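Local coordinates for protein manganese lipoxygenase (PDB 5FX8) that oxygenates linoleic and alpha-linolenic acids at a catalytic manganese centre, giving 11S- and 13R-hydroperoxy fatty acids, at residues Glu68-Gly73 / Ala304-Ser309; Lys196-Thr201 / Thr263-Lys268; Met288-Phe293 / Val480-Ser485. All coordinates share one frame; numbering follows the deposited sequence.

Interaction 1: Glu68-Gly73 / Ala304-Ser309; sequences ELFLYG and AFRTLS
Phe70 presents the face of its ring to Phe305: CD2 of Phe305 stands over the centre of that ring, with Phe70 CD2 and Phe305 CD2 3.6 Å apart. The pair is an edge-to-face stack, the edge of Phe305 directed at the face of Phe70, with the planes inclined at 52°. CG of each ring lies anti to its own backbone nitrogen, which carries each ring across the gap toward the other.

Beside this stack runs Arg306. Its CG passes the Phe70 ring, 3.8 Å from Phe70 CD1, and a bend at chi3 (43°) then turns the guanidinium toward the backbone. There NH1 donates to the carbonyl oxygen of Phe70 (NH1 to O 2.7 Å); the oxygen lies in the guanidinium plane, while the donor is tilted from the carbonyl plane. Tyr72 packs against the same arginine farther along, its CZ 3.4 Å from Arg306 CD. Glu442 is hydrogen-bonded to Tyr72 OH and forms a salt bridge with Arg306 NE, so one carboxylate oxygen, OE2 of Glu442, serves both side chains.

The contact joins the turn between helix 56-69 and strand 71-73 to the C-terminal end of helix 268-305, with helix 434-444 supplying Glu442 and helix 86-124 placing Ile92 against both phenylalanines and Leu88 against Phe305.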
loop_
_atom_site.group_PDB
_atom_site.type_symbol
_atom_site.label_atom_id
_atom_site.label_comp_id
_atom_site.label_asym_id
_atom_site.label_seq_id
_atom_site.Cartn_x
_atom_site.Cartn_y
_atom_site.Cartn_z
ATOM N N GLU A 68 23.261 -0.332 23.128
ATOM C CA GLU A 68 24.535 -0.790 22.604
ATOM C C GLU A 68 24.394 -1.543 21.296
ATOM O O GLU A 68 25.371 -1.674 20.569
ATOM C CB GLU A 68 25.253 -1.684 23.616
ATOM C CG GLU A 68 25.925 -0.940 24.748
ATOM C CD GLU A 68 26.549 -1.861 25.793
ATOM O OE1 GLU A 68 25.859 -2.771 26.322
ATOM O OE2 GLU A 68 27.748 -1.658 26.084
ATOM N N LEU A 69 23.217 -2.032 20.975
ATOM C CA LEU A 69 23.064 -2.930 19.856
ATOM C C LEU A 69 22.178 -2.381 18.753
ATOM O O LEU A 69 22.186 -2.937 17.653
ATOM C CB LEU A 69 22.511 -4.279 20.332
ATOM C CG LEU A 69 23.209 -4.926 21.523
ATOM C CD1 LEU A 69 22.498 -6.176 21.969
ATOM C CD2 LEU A 69 24.561 -5.269 21.112
ATOM N N PHE A 70 21.421 -1.315 19.009
ATOM C CA PHE A 70 20.557 -0.699 18.009
ATOM C C PHE A 70 21.061 0.715 17.756
ATOM O O PHE A 70 20.817 1.620 18.548
ATOM C CB PHE A 70 19.137 -0.740 18.487
ATOM C CG PHE A 70 18.137 -0.210 17.536
ATOM C CD1 PHE A 70 17.899 1.155 17.424
ATOM C CD2 PHE A 70 17.335 -1.080 16.831
ATOM C CE1 PHE A 70 16.909 1.633 16.571
ATOM C CE2 PHE A 70 16.357 -0.609 15.983
ATOM C CZ PHE A 70 16.140 0.746 15.855
ATOM N N LEU A 71 21.766 0.903 16.643
ATOM C CA LEU A 71 22.572 2.088 16.395
ATOM C C LEU A 71 22.024 2.867 15.219
ATOM O O LEU A 71 21.317 2.332 14.363
ATOM C CB LEU A 71 24.035 1.715 16.132
ATOM C CG LEU A 71 24.693 0.768 17.158
ATOM C CD1 LEU A 71 26.068 0.372 16.752
ATOM C CD2 LEU A 71 24.801 1.416 18.477
ATOM N N TYR A 72 22.355 4.149 15.195
ATOM C CA TYR A 72 22.014 4.991 14.064
ATOM C C TYR A 72 23.019 4.745 12.958
ATOM O O TYR A 72 24.216 4.975 13.149
ATOM C CB TYR A 72 22.023 6.462 14.450
ATOM C CG TYR A 72 21.018 6.840 15.478
ATOM C CD1 TYR A 72 19.672 6.643 15.255
ATOM C CD2 TYR A 72 21.409 7.411 16.665
ATOM C CE1 TYR A 72 18.758 6.983 16.193
ATOM C CE2 TYR A 72 20.514 7.750 17.588
ATOM C CZ TYR A 72 19.189 7.533 17.351
ATOM O OH TYR A 72 18.290 7.882 18.304
ATOM N N GLY A 73 22.539 4.313 11.797
ATOM C CA GLY A 73 23.396 4.073 10.663
ATOM C C GLY A 73 23.181 5.094 9.573
ATOM O O GLY A 73 22.297 5.940 9.650
ATOM N N ALA A 304 12.794 6.520 19.740
ATOM C CA ALA A 304 11.994 5.919 20.808
ATOM C C ALA A 304 12.548 4.568 21.240
ATOM O O ALA A 304 12.640 4.287 22.437
ATOM C CB ALA A 304 10.531 5.777 20.388
ATOM N N PHE A 305 12.891 3.705 20.289
ATOM C CA PHE A 305 13.370 2.373 20.652
ATOM C C PHE A 305 14.648 2.444 21.480
ATOM O O PHE A 305 14.852 1.630 22.376
ATOM C CB PHE A 305 13.589 1.548 19.388
ATOM C CG PHE A 305 13.758 0.083 19.623
ATOM C CD1 PHE A 305 12.681 -0.715 19.929
ATOM C CD2 PHE A 305 15.001 -0.509 19.478
ATOM C CE1 PHE A 305 12.849 -2.056 20.114
ATOM C CE2 PHE A 305 15.174 -1.852 19.652
ATOM C CZ PHE A 305 14.114 -2.629 19.964
ATOM N N ARG A 306 15.487 3.429 21.217
ATOM C CA ARG A 306 16.689 3.655 22.007
ATOM C C ARG A 306 16.455 4.256 23.399
ATOM O O ARG A 306 17.433 4.446 24.122
ATOM C CB ARG A 306 17.640 4.561 21.222
ATOM C CG ARG A 306 18.177 3.892 19.977
ATOM C CD ARG A 306 19.185 4.735 19.311
ATOM N NE ARG A 306 20.087 5.330 20.280
ATOM C CZ ARG A 306 21.213 4.774 20.705
ATOM N NH1 ARG A 306 21.603 3.593 20.241
ATOM N NH2 ARG A 306 21.950 5.409 21.593
ATOM N N THR A 307 15.219 4.545 23.815
ATOM C CA THR A 307 15.011 5.315 25.044
ATOM C C THR A 307 13.832 4.825 25.881
ATOM O O THR A 307 13.912 4.817 27.109
ATOM C CB THR A 307 14.784 6.802 24.739
ATOM O OG1 THR A 307 13.799 6.939 23.703
ATOM C CG2 THR A 307 16.061 7.520 24.371
ATOM N N LEU A 308 12.724 4.465 25.242
ATOM C CA LEU A 308 11.592 3.891 25.948
ATOM C C LEU A 308 11.823 2.409 26.180
ATOM O O LEU A 308 12.378 1.705 25.330
ATOM C CB LEU A 308 10.297 4.056 25.164
ATOM C CG LEU A 308 9.984 5.407 24.578
ATOM C CD1 LEU A 308 8.723 5.322 23.789
ATOM C CD2 LEU A 308 9.837 6.353 25.700
ATOM N N SER A 309 11.367 1.936 27.331
ATOM C CA SER A 309 11.441 0.521 27.619
ATOM C C SER A 309 10.554 -0.241 26.654
ATOM O O SER A 309 9.557 0.273 26.160
ATOM C CB SER A 309 10.999 0.260 29.056
ATOM O OG SER A 309 10.968 -1.114 29.372
#

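Interaction 2: Lys196-Thr201 / Thr263-Lys268; sequences KKLTAT and TPLDDK
Leu198 and residues Thr263-Leu265, in the turn that begins at Thr263, meet through apolar contacts, and no hydrogen bond passes between the two segments. The two methyl branches of Leu198 divide the work. CD2 meets the methyl group of Thr263 tip to tip, with Leu198 CD2 and Thr263 CG2 3.8 Å apart, while CD1 rests against the ring of Pro264, 4.1 Å from CB of that proline. Leucine and proline side chains cross at about a right angle. Leu198 reaches the turn because its CG lies anti to the backbone nitrogen (chi1 -180°), and Thr263 sends its methyl group forward in the same sense, placing its hydroxyl beside its own backbone nitrogen. Leu265 adds a second layer nearer the surface: its CD1 lies 4.0 Å from Lys197 CB, so the aliphatic root of the lysine is what takes part in the packing, and it also approaches Leu198 CB.

Hydrogen bonds shape each partner from within. Thr263 to Asp266 form a type I beta turn, closed by the bond from Asp266 N to Thr263 O (3.0 Å). Asp266 OD1 in turn accepts from Thr263 N at 2.6 Å, in a bent bond on the anti side and somewhat out of the carboxylate plane. Across the gap, the backbone N of Thr201 donates to Thr199 OG1 at 3.2 Å, an ST turn where the helix ends and Ala200 takes positive phi.

Outside the two segments, Asp266 OD2 pairs with Lys508 in a salt bridge. At the surface, far from the metal centre, the contact sets the end of helix 192-199 against the connection between strand 261-262 and helix 268-305, and Val194 of the former helix also touches Thr263 and Leu265.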
loop_
_atom_site.group_PDB
_atom_site.type_symbol
_atom_site.label_atom_id
_atom_site.label_comp_id
_atom_site.label_asym_id
_atom_site.label_seq_id
_atom_site.Cartn_x
_atom_site.Cartn_y
_atom_site.Cartn_z
ATOM N N LYS A 196 -7.803 36.716 -20.329
ATOM C CA LYS A 196 -9.099 37.374 -20.240
ATOM C C LYS A 196 -10.203 36.494 -20.802
ATOM O O LYS A 196 -11.276 36.378 -20.198
ATOM C CB LYS A 196 -9.059 38.713 -20.960
ATOM C CG LYS A 196 -10.377 39.442 -21.032
ATOM C CD LYS A 196 -10.737 40.038 -19.700
ATOM C CE LYS A 196 -9.731 41.066 -19.292
ATOM N NZ LYS A 196 -10.214 41.687 -18.051
ATOM N N LYS A 197 -9.962 35.849 -21.949
ATOM C CA LYS A 197 -11.018 34.991 -22.487
ATOM C C LYS A 197 -11.237 33.739 -21.643
ATOM O O LYS A 197 -12.321 33.159 -21.700
ATOM C CB LYS A 197 -10.726 34.598 -23.940
ATOM C CG LYS A 197 -10.740 35.763 -24.894
ATOM C CD LYS A 197 -11.075 35.363 -26.314
ATOM C CE LYS A 197 -10.237 34.214 -26.768
ATOM N NZ LYS A 197 -10.957 33.447 -27.821
ATOM N N LEU A 198 -10.251 33.322 -20.856
ATOM C CA LEU A 198 -10.373 32.109 -20.061
ATOM C C LEU A 198 -10.940 32.367 -18.664
ATOM O O LEU A 198 -11.734 31.578 -18.158
ATOM C CB LEU A 198 -9.003 31.442 -19.966
ATOM C CG LEU A 198 -8.878 30.148 -19.183
ATOM C CD1 LEU A 198 -9.543 29.034 -19.896
ATOM C CD2 LEU A 198 -7.445 29.846 -19.041
ATOM N N THR A 199 -10.559 33.454 -18.033
ATOM C CA THR A 199 -10.911 33.686 -16.653
ATOM C C THR A 199 -11.823 34.874 -16.428
ATOM O O THR A 199 -12.313 35.038 -15.309
ATOM C CB THR A 199 -9.653 33.906 -15.816
ATOM O OG1 THR A 199 -9.069 35.157 -16.192
ATOM C CG2 THR A 199 -8.686 32.801 -16.051
ATOM N N ALA A 200 -12.046 35.703 -17.446
ATOM C CA ALA A 200 -12.799 36.953 -17.426
ATOM C C ALA A 200 -12.120 38.032 -16.602
ATOM O O ALA A 200 -12.746 39.039 -16.293
ATOM C CB ALA A 200 -14.235 36.755 -16.931
ATOM N N THR A 201 -10.859 37.854 -16.237
ATOM C CA THR A 201 -10.165 38.856 -15.447
ATOM C C THR A 201 -8.699 38.785 -15.846
ATOM O O THR A 201 -8.372 38.301 -16.932
ATOM C CB THR A 201 -10.486 38.656 -13.947
ATOM O OG1 THR A 201 -9.784 39.596 -13.128
ATOM C CG2 THR A 201 -10.198 37.236 -13.475
ATOM N N THR A 263 -2.677 26.283 -22.472
ATOM C CA THR A 263 -3.873 26.809 -21.838
ATOM C C THR A 263 -5.015 25.933 -22.318
ATOM O O THR A 263 -4.876 25.269 -23.349
ATOM C CB THR A 263 -4.073 28.294 -22.221
ATOM O OG1 THR A 263 -3.213 29.121 -21.433
ATOM C CG2 THR A 263 -5.437 28.742 -22.021
ATOM N N PRO A 264 -6.131 25.859 -21.581
ATOM C CA PRO A 264 -7.324 25.215 -22.150
ATOM C C PRO A 264 -7.834 25.869 -23.434
ATOM O O PRO A 264 -8.778 25.350 -24.028
ATOM C CB PRO A 264 -8.355 25.327 -21.029
ATOM C CG PRO A 264 -7.563 25.413 -19.806
ATOM C CD PRO A 264 -6.270 26.091 -20.139
ATOM N N LEU A 265 -7.255 26.979 -23.876
ATOM C CA LEU A 265 -7.602 27.598 -25.150
ATOM C C LEU A 265 -6.698 27.160 -26.300
ATOM O O LEU A 265 -6.971 27.521 -27.447
ATOM C CB LEU A 265 -7.558 29.130 -25.032
ATOM C CG LEU A 265 -8.594 29.739 -24.100
ATOM C CD1 LEU A 265 -8.539 31.230 -24.234
ATOM C CD2 LEU A 265 -9.982 29.201 -24.414
ATOM N N ASP A 266 -5.627 26.425 -26.023
ATOM C CA ASP A 266 -4.837 25.771 -27.053
ATOM C C ASP A 266 -5.685 24.739 -27.782
ATOM O O ASP A 266 -6.805 24.431 -27.392
ATOM C CB ASP A 266 -3.627 25.054 -26.449
ATOM C CG ASP A 266 -2.481 25.977 -26.146
ATOM O OD1 ASP A 266 -2.457 26.552 -25.053
ATOM O OD2 ASP A 266 -1.584 26.112 -26.987
ATOM N N ASP A 267 -5.113 24.176 -28.840
ATOM C CA ASP A 267 -5.755 23.051 -29.494
ATOM C C ASP A 267 -6.033 21.960 -28.474
ATOM O O ASP A 267 -5.328 21.809 -27.482
ATOM C CB ASP A 267 -4.880 22.500 -30.633
ATOM C CG ASP A 267 -4.764 23.465 -31.821
ATOM O OD1 ASP A 267 -5.146 24.649 -31.672
ATOM O OD2 ASP A 267 -4.269 23.055 -32.899
ATOM N N LYS A 268 -7.083 21.199 -28.736
ATOM C CA LYS A 268 -7.504 20.144 -27.833
ATOM C C LYS A 268 -6.347 19.216 -27.480
ATOM O O LYS A 268 -6.084 18.966 -26.300
ATOM C CB LYS A 268 -8.666 19.388 -28.474
ATOM C CG LYS A 268 -9.334 18.308 -27.627
ATOM C CD LYS A 268 -8.507 16.992 -27.633
ATOM C CE LYS A 268 -9.288 15.679 -27.689
ATOM N NZ LYS A 268 -8.403 14.548 -28.160
#

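Interaction 3: Met288-Phe293 / Val480-Ser485; sequences MYHVLF and VMNQGS. With MN (manganese (II) ion), chain I.
His290 from helix 268-305 and Asn482 from just beyond the end of helix 460-481 converge on one manganese ion, imidazole and amide planes inclined at 30° to each other. CB of Asn482 lies over one face of the imidazole, offset toward its rim, in a CH-pi contact 3.7 Å from the ring centroid. In Asn482, chi1 (-165°) swings the amide toward the metal and chi2 presents its oxygen: Asn482 OD1 and His290 NE2 each bind manganese at 2.4 Å. These two ligand atoms lie 3.3 Å apart as neighbours in the coordination shell and are not hydrogen-bonded to each other. The other imidazole nitrogen, ND1, is hydrogen-bonded to the carbonyl oxygen of Gln287, so the ring is held at both nitrogens, which limits its rotation.

This is the catalytic centre of the lipoxygenase fold: helix 268-305 gives His290 and His294, helix 460-481 gives His478, and Asn482 follows directly after it. The C-terminal Val618 completes the protein share of the shell, and a water adds a further ligand, 2.4 Å from the metal to its oxygen.

Behind the metal, Met481 packs between Phe293, Tyr289 and His290, folded by bends at chi2 and chi3. Its CG meets Phe293 CE2 at 3.5 Å, the two side chains crossing at about a right angle. The terminal methyl turns instead to Tyr289, where Met481 CE approaches CD2 at 3.9 Å, and Met481 CB packs on His290 CB.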
loop_
_atom_site.group_PDB
_atom_site.type_symbol
_atom_site.label_atom_id
_atom_site.label_comp_id
_atom_site.label_asym_id
_atom_site.label_seq_id
_atom_site.Cartn_x
_atom_site.Cartn_y
_atom_site.Cartn_z
ATOM N N MET A 288 8.176 10.182 -5.068
ATOM C CA MET A 288 9.500 10.300 -4.484
ATOM C C MET A 288 9.507 11.174 -3.251
ATOM O O MET A 288 10.358 11.015 -2.374
ATOM C CB MET A 288 10.476 10.800 -5.538
ATOM C CG MET A 288 10.768 9.747 -6.576
ATOM S SD MET A 288 11.249 8.197 -5.807
ATOM C CE MET A 288 9.910 7.174 -6.180
ATOM N N TYR A 289 8.565 12.075 -3.143
ATOM C CA TYR A 289 8.429 12.766 -1.896
ATOM C C TYR A 289 7.937 11.837 -0.799
ATOM O O TYR A 289 8.295 12.049 0.352
ATOM C CB TYR A 289 7.497 13.953 -2.084
ATOM C CG TYR A 289 7.321 14.782 -0.842
ATOM C CD1 TYR A 289 8.254 15.741 -0.489
ATOM C CD2 TYR A 289 6.219 14.615 -0.033
ATOM C CE1 TYR A 289 8.094 16.502 0.633
ATOM C CE2 TYR A 289 6.043 15.379 1.097
ATOM C CZ TYR A 289 6.985 16.323 1.431
ATOM O OH TYR A 289 6.818 17.089 2.568
ATOM N N HIS A 290 7.123 10.809 -1.113
ATOM C CA HIS A 290 6.601 10.004 0.002
ATOM C C HIS A 290 7.661 9.144 0.670
ATOM O O HIS A 290 7.392 8.563 1.731
ATOM C CB HIS A 290 5.434 9.113 -0.434
ATOM C CG HIS A 290 5.816 7.704 -0.768
ATOM N ND1 HIS A 290 6.408 7.377 -1.962
ATOM C CD2 HIS A 290 5.653 6.536 -0.097
ATOM C CE1 HIS A 290 6.618 6.074 -2.004
ATOM N NE2 HIS A 290 6.172 5.538 -0.883
ATOM N N VAL A 291 8.848 9.032 0.076
ATOM C CA VAL A 291 9.978 8.442 0.778
ATOM C C VAL A 291 10.111 9.059 2.161
ATOM O O VAL A 291 10.383 8.364 3.148
ATOM C CB VAL A 291 11.247 8.618 -0.066
ATOM C CG1 VAL A 291 12.466 8.092 0.644
ATOM C CG2 VAL A 291 11.058 7.899 -1.334
ATOM N N LEU A 292 9.840 10.362 2.259
ATOM C CA LEU A 292 9.886 11.055 3.537
ATOM C C LEU A 292 8.761 10.604 4.468
ATOM O O LEU A 292 8.956 10.523 5.688
ATOM C CB LEU A 292 9.857 12.562 3.288
ATOM C CG LEU A 292 11.079 13.189 2.604
ATOM C CD1 LEU A 292 10.875 14.644 2.361
ATOM C CD2 LEU A 292 12.186 13.078 3.529
ATOM N N PHE A 293 7.585 10.283 3.926
ATOM C CA PHE A 293 6.569 9.643 4.753
ATOM C C PHE A 293 7.063 8.313 5.283
ATOM O O PHE A 293 6.533 7.824 6.274
ATOM C CB PHE A 293 5.257 9.382 4.000
ATOM C CG PHE A 293 4.532 10.618 3.523
ATOM C CD1 PHE A 293 5.068 11.873 3.667
ATOM C CD2 PHE A 293 3.302 10.512 2.905
ATOM C CE1 PHE A 293 4.397 12.984 3.210
ATOM C CE2 PHE A 293 2.626 11.639 2.456
ATOM C CZ PHE A 293 3.181 12.857 2.606
ATOM N N VAL A 480 -2.337 8.088 0.667
ATOM C CA VAL A 480 -2.766 9.038 -0.332
ATOM C C VAL A 480 -1.721 9.130 -1.436
ATOM O O VAL A 480 -2.055 9.297 -2.609
ATOM C CB VAL A 480 -3.037 10.396 0.349
ATOM C CG1 VAL A 480 -3.352 11.474 -0.656
ATOM C CG2 VAL A 480 -4.154 10.276 1.337
ATOM N N MET A 481 -0.444 9.011 -1.085
ATOM C CA MET A 481 0.614 9.174 -2.070
ATOM C C MET A 481 0.986 7.865 -2.752
ATOM O O MET A 481 1.268 7.855 -3.943
ATOM C CB MET A 481 1.859 9.770 -1.411
ATOM C CG MET A 481 1.689 11.145 -0.837
ATOM S SD MET A 481 1.507 12.384 -2.109
ATOM C CE MET A 481 3.009 13.316 -1.847
ATOM N N ASN A 482 0.979 6.766 -2.015
ATOM C CA ASN A 482 1.512 5.483 -2.417
ATOM C C ASN A 482 0.413 4.473 -2.177
ATOM O O ASN A 482 -0.758 4.809 -2.348
ATOM C CB ASN A 482 2.757 5.155 -1.608
ATOM C CG ASN A 482 3.548 4.036 -2.194
ATOM O OD1 ASN A 482 4.021 3.156 -1.477
ATOM N ND2 ASN A 482 3.694 4.044 -3.508
ATOM N N GLN A 483 0.763 3.262 -1.762
ATOM C CA GLN A 483 -0.196 2.189 -1.483
ATOM C C GLN A 483 -1.075 2.004 -2.721
ATOM O O GLN A 483 -0.529 1.848 -3.822
ATOM C CB GLN A 483 -0.927 2.506 -0.169
ATOM C CG GLN A 483 -1.571 1.303 0.529
ATOM C CD GLN A 483 -0.604 0.205 1.007
ATOM O OE1 GLN A 483 0.374 0.455 1.701
ATOM N NE2 GLN A 483 -0.920 -1.014 0.671
ATOM N N GLY A 484 -2.402 2.002 -2.608
ATOM C CA GLY A 484 -3.253 1.780 -3.757
ATOM C C GLY A 484 -3.584 3.006 -4.543
ATOM O O GLY A 484 -4.288 2.942 -5.552
ATOM N N SER A 485 -3.067 4.135 -4.136
ATOM C CA SER A 485 -3.430 5.381 -4.802
ATOM C C SER A 485 -2.877 5.525 -6.217
ATOM O O SER A 485 -3.602 5.974 -7.089
ATOM C CB SER A 485 -3.006 6.560 -3.950
ATOM O OG SER A 485 -3.970 6.722 -2.957
HETATM MN MN MN I . 5.429 3.618 0.433
HETATM O O HOH W 1 7.124 2.926 -1.164
#

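How the interactions relate
From the N terminus, residues 68-73 come first; their partners at 304-309 lie more than 230 residues on, so interaction 1 closes a very long loop. Within it falls the whole of interaction 2, a short closure from 196-201 to 263-268 that takes in four of the five strands of the antiparallel sheet. Interaction 3 opens at 288-293, before interaction 1 has closed, and ends at 480-485; these two therefore cross, whereas interactions 2 and 3 follow in series. Helix 268-305 is shared by interaction 3, at its metal-binding middle, and interaction 1, at its end; interaction 2 involves the loop leading into it. Interactions 1 and 2 lie on opposite sides of the chain's centre, about 57 Å apart between centres, with interaction 3 close to that centre.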